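Local coordinates for uncharacterized protein (Parabacteroides merdae, PDB 4R7F) that is of unknown function but has three immunoglobulin-like beta-sandwich domains and a region resembling the first domain of type 9 secretion system plug proteins, at residues 325-328 and 329-332. Sequence-based numbering, arbitrary orientation.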
loop_
_atom_site.group_PDB
_atom_site.type_symbol
_atom_site.label_atom_id
_atom_site.label_comp_id
_atom_site.label_asym_id
_atom_site.label_seq_id
_atom_site.Cartn_x
_atom_site.Cartn_y
_atom_site.Cartn_z
ATOM N N GLY A 325 -4.420 -33.014 11.446
ATOM C CA GLY A 325 -4.708 -34.053 12.414
ATOM C C GLY A 325 -4.220 -33.617 13.762
ATOM O O GLY A 325 -3.380 -32.740 13.856
ATOM N N TYR A 326 -4.726 -34.255 14.805
ATOM C CA TYR A 326 -4.312 -33.923 16.177
ATOM C C TYR A 326 -3.576 -35.108 16.756
ATOM O O TYR A 326 -4.048 -36.232 16.735
ATOM C CB TYR A 326 -5.503 -33.535 17.051
ATOM C CG TYR A 326 -5.077 -32.931 18.362
ATOM C CD1 TYR A 326 -4.693 -31.598 18.442
ATOM C CD2 TYR A 326 -5.013 -33.703 19.514
ATOM C CE1 TYR A 326 -4.245 -31.059 19.642
ATOM C CE2 TYR A 326 -4.575 -33.170 20.709
ATOM C CZ TYR A 326 -4.180 -31.857 20.770
ATOM O OH TYR A 326 -3.745 -31.339 21.961
ATOM N N ASN A 327 -2.367 -34.844 17.206
ATOM C CA ASN A 327 -1.551 -35.810 17.859
ATOM C C ASN A 327 -1.838 -35.802 19.372
ATOM O O ASN A 327 -1.357 -34.935 20.100
ATOM C CB ASN A 327 -0.077 -35.489 17.595
ATOM C CG ASN A 327 0.854 -36.533 18.185
ATOM O OD1 ASN A 327 0.508 -37.221 19.135
ATOM N ND2 ASN A 327 1.974 -36.708 17.575
ATOM N N PHE A 328 -2.593 -36.790 19.856
ATOM C CA PHE A 328 -2.898 -36.867 21.284
ATOM C C PHE A 328 -1.756 -37.388 22.136
ATOM O O PHE A 328 -1.847 -37.338 23.328
ATOM C CB PHE A 328 -4.131 -37.725 21.523
ATOM C CG PHE A 328 -5.387 -37.127 20.988
ATOM C CD1 PHE A 328 -5.691 -37.226 19.635
ATOM C CD2 PHE A 328 -6.281 -36.480 21.838
ATOM C CE1 PHE A 328 -6.879 -36.718 19.156
ATOM C CE2 PHE A 328 -7.454 -35.920 21.346
ATOM C CZ PHE A 328 -7.749 -36.032 20.001
ATOM N N GLU A 329 -0.685 -37.902 21.550
ATOM C CA GLU A 329 0.467 -38.212 22.352
ATOM C C GLU A 329 1.162 -36.904 22.767
ATOM O O GLU A 329 1.505 -36.718 23.932
ATOM C CB GLU A 329 1.458 -39.111 21.592
ATOM C CG GLU A 329 0.943 -40.502 21.257
ATOM C CD GLU A 329 0.818 -41.404 22.486
ATOM O OE1 GLU A 329 1.843 -41.685 23.150
ATOM O OE2 GLU A 329 -0.320 -41.845 22.791
ATOM N N THR A 330 1.398 -36.032 21.796
ATOM C CA THR A 330 2.138 -34.801 22.026
ATOM C C THR A 330 1.279 -33.640 22.429
ATOM O O THR A 330 1.841 -32.632 22.791
ATOM C CB THR A 330 2.911 -34.328 20.795
ATOM O OG1 THR A 330 2.009 -34.219 19.691
ATOM C CG2 THR A 330 4.025 -35.303 20.477
ATOM N N LYS A 331 -0.048 -33.793 22.370
ATOM C CA LYS A 331 -1.026 -32.703 22.496
ATOM C C LYS A 331 -0.808 -31.529 21.527
ATOM O O LYS A 331 -0.763 -30.355 21.921
ATOM C CB LYS A 331 -1.103 -32.210 23.938
ATOM C CG LYS A 331 -1.379 -33.300 24.963
ATOM C CD LYS A 331 -2.695 -34.018 24.712
ATOM C CE LYS A 331 -2.781 -35.289 25.563
ATOM N NZ LYS A 331 -3.938 -36.147 25.164
ATOM N N GLN A 332 -0.701 -31.863 20.251
ATOM C CA GLN A 332 -0.402 -30.886 19.211
ATOM C C GLN A 332 -1.113 -31.228 17.939
ATOM O O GLN A 332 -1.289 -32.405 17.614
ATOM C CB GLN A 332 1.072 -30.897 18.917
ATOM C CG GLN A 332 1.921 -30.582 20.141
ATOM C CD GLN A 332 3.385 -30.737 19.853
ATOM O OE1 GLN A 332 3.799 -31.598 19.061
ATOM N NE2 GLN A 332 4.179 -29.918 20.493
#
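The side-chain carbonyl of N327 reaches over the start of the turn and meets two backbone N-H groups. T330 N gives the straighter bond to N327 OD1, 3.0 Å at 162°. It arrives from above the carbonyl plane, well off the lone pairs. E329 N lies 2.8 Å from N327 OD1, but that bond is bent and weak. The amide gets there because N327 CG stands anti to the backbone N (chi1 -176°), beside its own carbonyl carbon. Two bonds on one oxygen should limit rotation of the amide. T330 crosses N327 at about a right angle. Its OG1 sits 3.0 Å from N327 CG, yet its hydrogen bond goes to E334.

Y326 lies along the returning backbone. Q332 O is over one face of the ring, offset toward the rim, 3.6 Å from Y326 CD1. The hydroxyl reaches past K331, with Y326 OH 3.4 Å from K331 CB, and hydrogen-bonds to C299 O. Within 325-328, Y326 CD2 also sits over the centre of the F328 ring.

K331 folds back across F328 through a bend at chi2 (-60°). Its ammonium is near the plane of the F328 ring, at the edge, and makes a weak bond from K331 NZ to F328 O (3.0 Å).

N327 and Q332 form an antiparallel hydrogen-bonded pair. N327 N bonds to Q332 O at 2.7 Å, and Q332 N returns a bond to N327 O at 3.1 Å. K331 and Q332 both stand opposite N327, and K331 has left-handed backbone angles. This is a G1 beta bulge closing the hairpin turn between strands 325-327 and 332-340, at the outer edge of a mixed sheet.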